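Local coordinates for protein gene activator AphA (Vibrio cholerae, PDB 1YG2) that activates virulence gene expression as a winged-helix transcription factor, probably binding promoter DNA as a dimer, at residues 2-6 and 29-35; 94-100 and 164-168; 111-116 and 171-176; 122-126 and 158-162. All coordinates share one frame; numbering follows the deposited sequence.

Contact 1 (2-6 and 29-35)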
loop_
_atom_site.group_PDB
_atom_site.type_symbol
_atom_site.label_atom_id
_atom_site.label_comp_id
_atom_site.label_asym_id
_atom_site.label_seq_id
_atom_site.Cartn_x
_atom_site.Cartn_y
_atom_site.Cartn_z
ATOM N N SER A 2 -4.548 7.149 -12.939
ATOM C CA SER A 2 -3.110 7.504 -12.797
ATOM C C SER A 2 -2.920 9.023 -12.780
ATOM O O SER A 2 -3.884 9.771 -12.665
ATOM C CB SER A 2 -2.309 6.865 -13.936
ATOM O OG SER A 2 -2.978 7.021 -15.172
ATOM N N LEU A 3 -1.678 9.473 -12.890
ATOM C CA LEU A 3 -1.383 10.903 -12.847
ATOM C C LEU A 3 -2.237 11.758 -13.777
ATOM O O LEU A 3 -2.778 12.791 -13.371
ATOM C CB LEU A 3 0.096 11.144 -13.150
ATOM C CG LEU A 3 0.556 12.607 -13.195
ATOM C CD1 LEU A 3 0.114 13.335 -11.925
ATOM C CD2 LEU A 3 2.084 12.657 -13.347
ATOM N N PRO A 4 -2.373 11.343 -15.046
ATOM C CA PRO A 4 -3.194 12.184 -15.910
ATOM C C PRO A 4 -4.645 12.287 -15.450
ATOM O O PRO A 4 -5.274 13.334 -15.613
ATOM C CB PRO A 4 -3.026 11.547 -17.296
ATOM C CG PRO A 4 -2.638 10.120 -17.008
ATOM C CD PRO A 4 -1.745 10.236 -15.794
ATOM N N HIS A 5 -5.188 11.225 -14.867
ATOM C CA HIS A 5 -6.576 11.302 -14.413
ATOM C C HIS A 5 -6.671 12.217 -13.197
ATOM O O HIS A 5 -7.668 12.908 -12.995
ATOM C CB HIS A 5 -7.121 9.916 -14.080
ATOM C CG HIS A 5 -6.956 8.935 -15.189
ATOM N ND1 HIS A 5 -5.936 8.004 -15.214
ATOM C CD2 HIS A 5 -7.616 8.799 -16.364
ATOM C CE1 HIS A 5 -5.973 7.344 -16.354
ATOM N NE2 HIS A 5 -6.985 7.808 -17.073
ATOM N N VAL A 6 -5.623 12.220 -12.390
ATOM C CA VAL A 6 -5.593 13.075 -11.216
ATOM C C VAL A 6 -5.611 14.521 -11.707
ATOM O O VAL A 6 -6.271 15.373 -11.123
ATOM C CB VAL A 6 -4.331 12.804 -10.379
ATOM C CG1 VAL A 6 -4.193 13.855 -9.269
ATOM C CG2 VAL A 6 -4.418 11.391 -9.781
ATOM N N ILE A 29 -3.995 17.623 -3.029
ATOM C CA ILE A 29 -3.735 16.433 -3.837
ATOM C C ILE A 29 -2.566 15.646 -3.247
ATOM O O ILE A 29 -2.485 14.423 -3.396
ATOM C CB ILE A 29 -3.459 16.799 -5.317
ATOM C CG1 ILE A 29 -4.740 17.356 -5.938
ATOM C CG2 ILE A 29 -3.000 15.569 -6.090
ATOM C CD1 ILE A 29 -4.651 17.646 -7.419
ATOM N N GLY A 30 -1.673 16.348 -2.554
ATOM C CA GLY A 30 -0.547 15.680 -1.934
ATOM C C GLY A 30 -0.978 14.744 -0.809
ATOM O O GLY A 30 -0.160 13.988 -0.284
ATOM N N TYR A 31 -2.250 14.780 -0.425
ATOM C CA TYR A 31 -2.726 13.890 0.639
ATOM C C TYR A 31 -2.843 12.467 0.120
ATOM O O TYR A 31 -2.848 11.524 0.897
ATOM C CB TYR A 31 -4.113 14.312 1.148
ATOM C CG TYR A 31 -4.204 15.705 1.717
ATOM C CD1 TYR A 31 -5.408 16.405 1.683
ATOM C CD2 TYR A 31 -3.089 16.337 2.277
ATOM C CE1 TYR A 31 -5.508 17.704 2.182
ATOM C CE2 TYR A 31 -3.175 17.645 2.783
ATOM C CZ TYR A 31 -4.389 18.318 2.727
ATOM O OH TYR A 31 -4.485 19.611 3.181
ATOM N N PHE A 32 -2.934 12.306 -1.194
ATOM C CA PHE A 32 -3.112 10.974 -1.756
ATOM C C PHE A 32 -2.316 10.689 -3.022
ATOM O O PHE A 32 -2.251 9.550 -3.476
ATOM C CB PHE A 32 -4.601 10.751 -2.030
ATOM C CG PHE A 32 -5.146 11.621 -3.126
ATOM C CD1 PHE A 32 -5.115 11.195 -4.450
ATOM C CD2 PHE A 32 -5.660 12.877 -2.842
ATOM C CE1 PHE A 32 -5.586 12.013 -5.482
ATOM C CE2 PHE A 32 -6.130 13.705 -3.861
ATOM C CZ PHE A 32 -6.093 13.268 -5.185
ATOM N N TRP A 33 -1.723 11.715 -3.610
ATOM C CA TRP A 33 -0.941 11.476 -4.808
ATOM C C TRP A 33 0.314 12.338 -4.825
ATOM O O TRP A 33 0.252 13.561 -4.895
ATOM C CB TRP A 33 -1.786 11.727 -6.060
ATOM C CG TRP A 33 -1.230 11.048 -7.253
ATOM C CD1 TRP A 33 -0.182 11.461 -8.021
ATOM C CD2 TRP A 33 -1.626 9.779 -7.765
ATOM N NE1 TRP A 33 0.103 10.523 -8.982
ATOM C CE2 TRP A 33 -0.773 9.473 -8.846
ATOM C CE3 TRP A 33 -2.624 8.856 -7.414
ATOM C CZ2 TRP A 33 -0.882 8.292 -9.583
ATOM C CZ3 TRP A 33 -2.736 7.679 -8.145
ATOM C CH2 TRP A 33 -1.868 7.408 -9.217
ATOM N N LYS A 34 1.458 11.671 -4.770
ATOM C CA LYS A 34 2.742 12.341 -4.758
ATOM C C LYS A 34 3.336 12.464 -6.159
ATOM O O LYS A 34 3.599 11.460 -6.820
ATOM C CB LYS A 34 3.692 11.559 -3.844
ATOM C CG LYS A 34 5.011 12.238 -3.532
ATOM C CD LYS A 34 6.124 11.778 -4.455
ATOM C CE LYS A 34 7.483 12.167 -3.875
ATOM N NZ LYS A 34 7.679 11.573 -2.513
ATOM N N ALA A 35 3.532 13.698 -6.611
ATOM C CA ALA A 35 4.122 13.961 -7.925
ATOM C C ALA A 35 4.827 15.315 -7.888
ATOM O O ALA A 35 4.329 16.252 -7.273
ATOM C CB ALA A 35 3.037 13.963 -9.013
#

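Contact 2 (94-100 and 164-168)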
loop_
_atom_site.group_PDB
_atom_site.type_symbol
_atom_site.label_atom_id
_atom_site.label_comp_id
_atom_site.label_asym_id
_atom_site.label_seq_id
_atom_site.Cartn_x
_atom_site.Cartn_y
_atom_site.Cartn_z
ATOM N N ASP A 94 4.199 -7.218 1.096
ATOM C CA ASP A 94 4.777 -6.329 2.090
ATOM C C ASP A 94 6.253 -6.536 2.392
ATOM O O ASP A 94 6.660 -7.542 2.981
ATOM C CB ASP A 94 3.979 -6.408 3.387
ATOM C CG ASP A 94 4.425 -5.376 4.391
ATOM O OD1 ASP A 94 5.092 -5.735 5.375
ATOM O OD2 ASP A 94 4.114 -4.190 4.185
ATOM N N GLU A 95 7.048 -5.541 2.016
ATOM C CA GLU A 95 8.486 -5.583 2.219
ATOM C C GLU A 95 8.875 -5.633 3.693
ATOM O O GLU A 95 9.834 -6.303 4.065
ATOM C CB GLU A 95 9.142 -4.371 1.558
ATOM C CG GLU A 95 10.639 -4.527 1.374
ATOM C CD GLU A 95 10.994 -5.504 0.265
ATOM O OE1 GLU A 95 10.103 -6.256 -0.188
ATOM O OE2 GLU A 95 12.172 -5.520 -0.149
ATOM N N PHE A 96 8.141 -4.923 4.537
ATOM C CA PHE A 96 8.459 -4.926 5.960
ATOM C C PHE A 96 8.237 -6.298 6.560
ATOM O O PHE A 96 9.016 -6.761 7.394
ATOM C CB PHE A 96 7.600 -3.903 6.699
ATOM C CG PHE A 96 7.902 -2.491 6.318
ATOM C CD1 PHE A 96 7.007 -1.756 5.547
ATOM C CD2 PHE A 96 9.096 -1.903 6.716
ATOM C CE1 PHE A 96 7.298 -0.453 5.172
ATOM C CE2 PHE A 96 9.403 -0.602 6.349
ATOM C CZ PHE A 96 8.502 0.128 5.575
ATOM N N SER A 97 7.162 -6.951 6.133
ATOM C CA SER A 97 6.843 -8.283 6.627
ATOM C C SER A 97 7.892 -9.252 6.107
ATOM O O SER A 97 8.368 -10.115 6.843
ATOM C CB SER A 97 5.459 -8.718 6.152
ATOM O OG SER A 97 4.454 -7.904 6.736
ATOM N N ALA A 98 8.250 -9.095 4.837
ATOM C CA ALA A 98 9.256 -9.947 4.224
ATOM C C ALA A 98 10.583 -9.853 4.989
ATOM O O ALA A 98 11.226 -10.859 5.237
ATOM C CB ALA A 98 9.452 -9.542 2.769
ATOM N N LYS A 99 10.984 -8.644 5.370
ATOM C CA LYS A 99 12.224 -8.468 6.119
ATOM C C LYS A 99 12.068 -9.069 7.517
ATOM O O LYS A 99 12.985 -9.695 8.041
ATOM C CB LYS A 99 12.570 -6.980 6.250
ATOM C CG LYS A 99 12.935 -6.267 4.950
ATOM C CD LYS A 99 14.308 -6.643 4.446
ATOM C CE LYS A 99 14.694 -5.836 3.189
ATOM N NZ LYS A 99 15.036 -4.410 3.476
ATOM N N LEU A 100 10.905 -8.866 8.125
ATOM C CA LEU A 100 10.651 -9.390 9.463
ATOM C C LEU A 100 10.893 -10.894 9.486
ATOM O O LEU A 100 11.582 -11.407 10.359
ATOM C CB LEU A 100 9.207 -9.111 9.879
ATOM C CG LEU A 100 8.855 -8.742 11.325
ATOM C CD1 LEU A 100 7.541 -9.413 11.650
ATOM C CD2 LEU A 100 9.929 -9.164 12.325
ATOM N N TRP A 164 -0.395 1.400 10.731
ATOM C CA TRP A 164 0.945 0.878 10.494
ATOM C C TRP A 164 1.870 1.119 11.696
ATOM O O TRP A 164 2.710 0.274 12.029
ATOM C CB TRP A 164 1.544 1.506 9.239
ATOM C CG TRP A 164 2.845 0.891 8.874
ATOM C CD1 TRP A 164 3.049 -0.206 8.080
ATOM C CD2 TRP A 164 4.138 1.307 9.328
ATOM N NE1 TRP A 164 4.392 -0.497 8.014
ATOM C CE2 TRP A 164 5.082 0.413 8.768
ATOM C CE3 TRP A 164 4.590 2.346 10.153
ATOM C CZ2 TRP A 164 6.455 0.530 9.008
ATOM C CZ3 TRP A 164 5.959 2.461 10.391
ATOM C CH2 TRP A 164 6.875 1.556 9.818
ATOM N N ILE A 165 1.709 2.271 12.343
ATOM C CA ILE A 165 2.500 2.611 13.528
ATOM C C ILE A 165 2.150 1.638 14.648
ATOM O O ILE A 165 3.019 1.151 15.366
ATOM C CB ILE A 165 2.190 4.038 14.010
ATOM C CG1 ILE A 165 2.676 5.048 12.969
ATOM C CG2 ILE A 165 2.812 4.260 15.394
ATOM C CD1 ILE A 165 2.311 6.484 13.287
ATOM N N GLN A 166 0.861 1.360 14.802
ATOM C CA GLN A 166 0.432 0.412 15.826
ATOM C C GLN A 166 1.118 -0.939 15.573
ATOM O O GLN A 166 1.599 -1.591 16.499
ATOM C CB GLN A 166 -1.087 0.250 15.768
ATOM C CG GLN A 166 -1.681 -0.547 16.903
ATOM C CD GLN A 166 -3.198 -0.681 16.794
ATOM O OE1 GLN A 166 -3.913 0.307 16.641
ATOM N NE2 GLN A 166 -3.691 -1.910 16.877
ATOM N N TRP A 167 1.164 -1.354 14.310
ATOM C CA TRP A 167 1.793 -2.622 13.949
ATOM C C TRP A 167 3.300 -2.601 14.205
ATOM O O TRP A 167 3.859 -3.525 14.791
ATOM C CB TRP A 167 1.556 -2.934 12.470
ATOM C CG TRP A 167 2.223 -4.196 12.057
ATOM C CD1 TRP A 167 1.902 -5.458 12.464
ATOM C CD2 TRP A 167 3.369 -4.324 11.214
ATOM N NE1 TRP A 167 2.784 -6.366 11.931
ATOM C CE2 TRP A 167 3.700 -5.696 11.160
ATOM C CE3 TRP A 167 4.164 -3.410 10.503
ATOM C CZ2 TRP A 167 4.779 -6.185 10.420
ATOM C CZ3 TRP A 167 5.240 -3.892 9.765
ATOM C CH2 TRP A 167 5.540 -5.272 9.735
ATOM N N ALA A 168 3.950 -1.544 13.737
ATOM C CA ALA A 168 5.390 -1.387 13.895
ATOM C C ALA A 168 5.789 -1.499 15.361
ATOM O O ALA A 168 6.784 -2.150 15.690
ATOM C CB ALA A 168 5.818 -0.054 13.327
#

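Contact 3 (111-116 and 171-176)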
loop_
_atom_site.group_PDB
_atom_site.type_symbol
_atom_site.label_atom_id
_atom_site.label_comp_id
_atom_site.label_asym_id
_atom_site.label_seq_id
_atom_site.Cartn_x
_atom_site.Cartn_y
_atom_site.Cartn_z
ATOM N N TYR A 111 17.454 -4.259 10.870
ATOM C CA TYR A 111 16.024 -4.124 10.657
ATOM C C TYR A 111 15.358 -3.289 11.742
ATOM O O TYR A 111 14.637 -2.336 11.449
ATOM C CB TYR A 111 15.357 -5.500 10.600
ATOM C CG TYR A 111 13.898 -5.419 10.219
ATOM C CD1 TYR A 111 13.512 -4.841 9.012
ATOM C CD2 TYR A 111 12.902 -5.881 11.077
ATOM C CE1 TYR A 111 12.174 -4.721 8.668
ATOM C CE2 TYR A 111 11.559 -5.767 10.742
ATOM C CZ TYR A 111 11.202 -5.185 9.536
ATOM O OH TYR A 111 9.879 -5.065 9.191
ATOM N N ARG A 112 15.607 -3.662 12.992
ATOM C CA ARG A 112 15.038 -2.974 14.142
ATOM C C ARG A 112 15.274 -1.472 14.099
ATOM O O ARG A 112 14.405 -0.691 14.477
ATOM C CB ARG A 112 15.628 -3.542 15.428
ATOM C CG ARG A 112 14.926 -3.078 16.677
ATOM C CD ARG A 112 15.390 -3.858 17.899
ATOM N NE ARG A 112 14.487 -3.653 19.027
ATOM C CZ ARG A 112 14.237 -2.467 19.578
ATOM N NH1 ARG A 112 14.831 -1.376 19.109
ATOM N NH2 ARG A 112 13.375 -2.370 20.581
ATOM N N LEU A 113 16.451 -1.073 13.633
ATOM C CA LEU A 113 16.796 0.337 13.555
ATOM C C LEU A 113 16.094 1.014 12.387
ATOM O O LEU A 113 15.665 2.162 12.489
ATOM C CB LEU A 113 18.311 0.493 13.418
ATOM C CG LEU A 113 19.127 -0.143 14.545
ATOM C CD1 LEU A 113 20.609 0.001 14.229
ATOM C CD2 LEU A 113 18.789 0.515 15.881
ATOM N N GLN A 114 15.978 0.302 11.274
ATOM C CA GLN A 114 15.311 0.854 10.103
ATOM C C GLN A 114 13.811 0.984 10.371
ATOM O O GLN A 114 13.149 1.870 9.837
ATOM C CB GLN A 114 15.558 -0.040 8.885
ATOM C CG GLN A 114 17.015 -0.057 8.424
ATOM C CD GLN A 114 17.283 -1.057 7.307
ATOM O OE1 GLN A 114 16.638 -1.027 6.255
ATOM N NE2 GLN A 114 18.247 -1.945 7.531
ATOM N N LEU A 115 13.284 0.098 11.210
ATOM C CA LEU A 115 11.866 0.119 11.545
ATOM C C LEU A 115 11.591 1.271 12.511
ATOM O O LEU A 115 10.732 2.118 12.257
ATOM C CB LEU A 115 11.461 -1.216 12.179
ATOM C CG LEU A 115 9.969 -1.524 12.330
ATOM C CD1 LEU A 115 9.293 -1.521 10.968
ATOM C CD2 LEU A 115 9.799 -2.877 12.992
ATOM N N ALA A 116 12.331 1.300 13.616
ATOM C CA ALA A 116 12.172 2.350 14.616
ATOM C C ALA A 116 12.285 3.714 13.950
ATOM O O ALA A 116 11.575 4.654 14.308
ATOM C CB ALA A 116 13.229 2.204 15.701
ATOM N N VAL A 171 5.775 -5.047 16.460
ATOM C CA VAL A 171 6.949 -5.759 15.979
ATOM C C VAL A 171 8.148 -5.379 16.836
ATOM O O VAL A 171 8.885 -6.243 17.304
ATOM C CB VAL A 171 7.268 -5.404 14.519
ATOM C CG1 VAL A 171 8.591 -6.042 14.110
ATOM C CG2 VAL A 171 6.138 -5.876 13.611
ATOM N N LEU A 172 8.330 -4.077 17.035
ATOM C CA LEU A 172 9.441 -3.566 17.833
ATOM C C LEU A 172 9.500 -4.232 19.194
ATOM O O LEU A 172 10.584 -4.452 19.733
ATOM C CB LEU A 172 9.321 -2.049 17.989
ATOM C CG LEU A 172 9.495 -1.314 16.659
ATOM C CD1 LEU A 172 9.282 0.170 16.840
ATOM C CD2 LEU A 172 10.886 -1.586 16.117
ATOM N N ALA A 173 8.336 -4.568 19.739
ATOM C CA ALA A 173 8.268 -5.224 21.036
ATOM C C ALA A 173 8.761 -6.661 20.936
ATOM O O ALA A 173 9.612 -7.085 21.715
ATOM C CB ALA A 173 6.845 -5.201 21.563
ATOM N N GLU A 174 8.222 -7.409 19.980
ATOM C CA GLU A 174 8.610 -8.801 19.791
ATOM C C GLU A 174 10.104 -8.946 19.549
ATOM O O GLU A 174 10.725 -9.909 19.999
ATOM C CB GLU A 174 7.859 -9.410 18.607
ATOM C CG GLU A 174 6.360 -9.529 18.797
ATOM C CD GLU A 174 5.982 -10.416 19.966
ATOM O OE1 GLU A 174 6.530 -11.532 20.079
ATOM O OE2 GLU A 174 5.129 -9.991 20.771
ATOM N N LEU A 175 10.676 -7.992 18.828
ATOM C CA LEU A 175 12.098 -8.036 18.525
ATOM C C LEU A 175 12.970 -7.926 19.781
ATOM O O LEU A 175 14.193 -8.058 19.706
ATOM C CB LEU A 175 12.452 -6.941 17.508
ATOM C CG LEU A 175 11.954 -7.221 16.080
ATOM C CD1 LEU A 175 12.189 -6.022 15.181
ATOM C CD2 LEU A 175 12.668 -8.443 15.526
ATOM N N ASN A 176 12.336 -7.702 20.931
ATOM C CA ASN A 176 13.055 -7.604 22.202
ATOM C C ASN A 176 12.797 -8.840 23.052
ATOM O O ASN A 176 13.726 -9.496 23.512
ATOM C CB ASN A 176 12.624 -6.365 22.994
ATOM C CG ASN A 176 12.840 -5.079 22.231
ATOM O OD1 ASN A 176 13.742 -4.979 21.401
ATOM N ND2 ASN A 176 12.019 -4.076 22.522
#

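Contact 4 (122-126 and 158-162)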
loop_
_atom_site.group_PDB
_atom_site.type_symbol
_atom_site.label_atom_id
_atom_site.label_comp_id
_atom_site.label_asym_id
_atom_site.label_seq_id
_atom_site.Cartn_x
_atom_site.Cartn_y
_atom_site.Cartn_z
ATOM N N SER A 122 6.750 8.346 10.558
ATOM C CA SER A 122 5.315 8.113 10.445
ATOM C C SER A 122 4.591 8.904 11.520
ATOM O O SER A 122 3.537 9.482 11.265
ATOM C CB SER A 122 4.995 6.628 10.603
ATOM O OG SER A 122 5.524 5.880 9.530
ATOM N N ARG A 123 5.160 8.928 12.721
ATOM C CA ARG A 123 4.558 9.670 13.814
ATOM C C ARG A 123 4.528 11.146 13.484
ATOM O O ARG A 123 3.539 11.822 13.749
ATOM C CB ARG A 123 5.322 9.446 15.117
ATOM C CG ARG A 123 5.034 8.100 15.756
ATOM C CD ARG A 123 5.286 8.138 17.253
ATOM N NE ARG A 123 4.680 7.002 17.940
ATOM C CZ ARG A 123 5.215 5.786 17.992
ATOM N NH1 ARG A 123 6.374 5.544 17.402
ATOM N NH2 ARG A 123 4.589 4.810 18.636
ATOM N N LYS A 124 5.612 11.640 12.896
ATOM C CA LYS A 124 5.688 13.041 12.511
ATOM C C LYS A 124 4.646 13.329 11.438
ATOM O O LYS A 124 3.985 14.356 11.466
ATOM C CB LYS A 124 7.073 13.389 11.950
ATOM C CG LYS A 124 8.213 13.287 12.942
ATOM C CD LYS A 124 9.522 13.792 12.338
ATOM C CE LYS A 124 9.922 12.993 11.097
ATOM N NZ LYS A 124 11.214 13.461 10.511
ATOM N N LEU A 125 4.519 12.419 10.482
ATOM C CA LEU A 125 3.562 12.589 9.399
ATOM C C LEU A 125 2.123 12.578 9.921
ATOM O O LEU A 125 1.281 13.335 9.446
ATOM C CB LEU A 125 3.753 11.482 8.362
ATOM C CG LEU A 125 3.069 11.678 7.011
ATOM C CD1 LEU A 125 3.543 12.987 6.379
ATOM C CD2 LEU A 125 3.390 10.494 6.103
ATOM N N VAL A 126 1.839 11.728 10.902
ATOM C CA VAL A 126 0.491 11.656 11.458
ATOM C C VAL A 126 0.167 12.956 12.179
ATOM O O VAL A 126 -0.936 13.489 12.055
ATOM C CB VAL A 126 0.352 10.464 12.439
ATOM C CG1 VAL A 126 -0.924 10.594 13.259
ATOM C CG2 VAL A 126 0.327 9.161 11.653
ATOM N N LEU A 158 -4.040 9.207 7.454
ATOM C CA LEU A 158 -4.097 9.191 8.897
ATOM C C LEU A 158 -4.408 7.818 9.475
ATOM O O LEU A 158 -3.599 7.243 10.212
ATOM C CB LEU A 158 -5.136 10.206 9.368
ATOM C CG LEU A 158 -5.045 10.611 10.835
ATOM C CD1 LEU A 158 -3.692 11.263 11.087
ATOM C CD2 LEU A 158 -6.177 11.578 11.169
ATOM N N LEU A 159 -5.574 7.288 9.128
ATOM C CA LEU A 159 -6.011 5.995 9.638
ATOM C C LEU A 159 -5.060 4.860 9.300
ATOM O O LEU A 159 -4.712 4.051 10.165
ATOM C CB LEU A 159 -7.415 5.691 9.114
ATOM C CG LEU A 159 -8.474 6.673 9.631
ATOM C CD1 LEU A 159 -9.822 6.433 8.959
ATOM C CD2 LEU A 159 -8.597 6.505 11.143
ATOM N N VAL A 160 -4.630 4.801 8.048
ATOM C CA VAL A 160 -3.722 3.751 7.623
ATOM C C VAL A 160 -2.369 3.891 8.302
ATOM O O VAL A 160 -1.869 2.944 8.917
ATOM C CB VAL A 160 -3.529 3.773 6.098
ATOM C CG1 VAL A 160 -2.461 2.776 5.697
ATOM C CG2 VAL A 160 -4.835 3.430 5.412
ATOM N N ARG A 161 -1.787 5.079 8.197
ATOM C CA ARG A 161 -0.490 5.349 8.800
ATOM C C ARG A 161 -0.520 5.023 10.291
ATOM O O ARG A 161 0.427 4.451 10.828
ATOM C CB ARG A 161 -0.120 6.815 8.603
ATOM C CG ARG A 161 1.357 7.073 8.663
ATOM C CD ARG A 161 2.034 6.436 7.472
ATOM N NE ARG A 161 3.433 6.832 7.386
ATOM C CZ ARG A 161 4.179 6.680 6.301
ATOM N NH1 ARG A 161 3.655 6.140 5.208
ATOM N NH2 ARG A 161 5.445 7.072 6.307
ATOM N N GLN A 162 -1.612 5.389 10.955
ATOM C CA GLN A 162 -1.760 5.113 12.381
ATOM C C GLN A 162 -1.797 3.612 12.612
ATOM O O GLN A 162 -1.228 3.104 13.581
ATOM C CB GLN A 162 -3.042 5.743 12.921
ATOM C CG GLN A 162 -2.906 7.215 13.292
ATOM C CD GLN A 162 -4.217 7.829 13.774
ATOM O OE1 GLN A 162 -4.219 8.788 14.546
ATOM N NE2 GLN A 162 -5.336 7.289 13.304
#

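Contact 1 (2-6 and 29-35)
Leu3, at the start of helix 3-13, comes closest in backbone to Ala35, their CA atoms 8.0 Å apart, where the chain leaves a 3-10 turn (29-31) and runs toward helix 37-49; no hydrogen bond joins the two segments, and side chains do the bridging. Val6 is the wedge. Its two methyls split the work: CG1, anti to the backbone N (chi1 171°), meets Ile29 CG2 at 3.8 Å and comes near the Phe32 ring, while CG2 lies over one face of the Trp33 indole. That CH-pi contact puts Val6 CG2 4.1 Å from the centroid of the six-membered ring, offset toward the rim. Further along the same indole, the amide N of Leu3 sits 3.6 Å from Trp33 CZ2, and Ser2 CA approaches CH2. Leu3 sends CD1 past the pyrrole side of Trp33 to Ala35 CB, at 4.2 Å. The start of the modelled chain is tied back on itself, since Ser2 N donates to His5 ND1 (2.8 Å) nearly in the plane of the imidazole. Phe25 of helix 18-25 packs on Leu3, Val6 and Ala35, and Ala98 of the second subunit reaches Val6. This is part of the apolar packing of a winged-helix domain, where the first helix meets the connection between the next two.

Contact 2 (94-100 and 164-168)
Aromatic packing dominates here, with Phe96 meeting two tryptophans of helix 145-177, one at its ring and one at its CB. Trp164 turns the edge of its six-membered ring toward the Phe96 face in an edge-to-face pair, centroids 5.2 Å apart and planes at 60°. Trp164 CZ2 stands over the centre of the phenyl ring, 4.0 Å from Phe96 CZ, and NE1 comes up beside CD1. The other indole is met nearer the backbone of the same side chain: Phe96 CB touches the rim of Trp167 at CZ3, 3.9 Å away and near the ring plane. Both tryptophans have CG anti to the backbone N, and from neighbouring turns their indoles reach across the 13.0 Å between the helix segments, which run almost parallel, 5° apart.

The remaining apolar contact is looser, Leu100 CD1 lying 4.4 Å from Trp167 CZ2.

No hydrogen bond joins the two segments. Within 94-100, Asp94 is the N-cap of helix 95-101, and its OD1 accepts from both Ser97 N, in a short capping bond, and Ser97 OG (2.6 Å), which arrive from opposite faces of the carboxylate plane. The OG bond holds the serine hydroxyl where it lies beside the Trp167 ring, with OG 4.1 Å from CZ2. Trp167 NE1 spends its hydrogen on Leu152 O of the second subunit, whose His89 also meets Trp164 edge-to-face. The arrangement is an aromatic core at a helical dimer interface, joining a short capped helix to the long last helix of the C-terminal domain.

Contact 3 (111-116 and 171-176)
Leu115 and Leu172 make the central apolar contact, CD2 to CD2 at 3.6 Å, their side chains crossing obliquely. The same Leu115 CD2 also meets Val171 CG1 at 3.6 Å, so one methyl touches two successive residues of the other helix. Leu115 gets there with CG anti to its backbone N (chi1 -167°). Leu172 CD2 also comes near the methyl of Ala116. Tyr111 adds an aromatic flank: Leu175 CD1 lies 4.2 Å from its CD2, and Val171 CG1 sits farther off, at the ring edge.

These residues join helices 108-136 and 145-177, an antiparallel helical hairpin of the C-terminal domain. The local segments cross at -155° with axes 10.6 Å apart, and backbones come nearest at Arg112 and Leu172.

Polar contact lies toward the outer margin. Arg112 is extended from CG to NE and brings its guanidinium up to the Asn176 amide, the two planes 27° apart. Asn176 OD1 takes two weak hydrogen bonds, from Arg112 NE and NH2, each 2.8 Å long and both well bent. The pairing is imperfect, for Asn176 ND2 lies 2.9 Å from Arg112 NH2 without a bond, two donors meeting. The aliphatic part of the arginine meanwhile lies near Leu172 CD2, and Leu175 CB is close to NE. Outside the pair, Tyr111 OH reaches Phe96 O of helix 95-101 in a weak hydrogen bond, while Leu152 of the second subunit packs on Val171.

Contact 4 (122-126 and 158-162)
Val126 sits against three residues of helix 145-177. Its CG1 methyl touches Leu158 CD1 at 3.6 Å and Gln162 CG at 3.9 Å, while CG2 rests on the aliphatic start of Arg161, 3.8 Å from CG. A chi1 of 166° puts CG1 anti to the backbone N and sends the two branches to different partners. Ser122, one turn back, and Leu125, the residue next to Val126, receive the far end of Arg161. The arginine chain bends at chi2 (68°), and its guanidinium then comes under Leu125 CD2, which stands over one face, offset toward the rim and 3.9 Å from NE. Ser122 OG lies 3.1 Å from Arg161 NE.

Helices 108-136 and 145-177 pack here as an antiparallel pair, part of the helical hairpin of the C-terminal domain. The local axes approach to 9.8 Å and cross at -156°, with the backbones closest at Val126 and Leu158, whose CA atoms are 5.8 Å apart.

In the next shell, the Ser122 hydroxyl is hydrogen-bonded to Leu118 O, one turn earlier in its own helix, which fixes where the oxygen stands beside the arginine. Ile165 packs on Ser122 and Val126 from the following turn of the last helix, and Leu158 also touches Tyr129. His89 of the second subunit reaches both Ser122 and Arg161, and Arg123 forms a salt bridge with Asp169.

How the contacts relate
Contact 1 stands apart, in the winged-helix part, its centre about 32 Å from that of contact 3; the other three all use helix 145-177. Contacts 3 and 4 hold the same helix pair, 108-136 with 145-177, at two levels about 18 Å apart between centres, while contact 2 brings helix 95-101 to that long helix and touches both. Contact 2 is the buried one and mostly aromatic; contacts 1, 3 and 4 are partly buried. Contact 1 is apolar, much of it round one indole, whereas contacts 3 and 4 combine aliphatic packing with an arginine. Every contact also touches the second subunit, consistent with an intimate dimer.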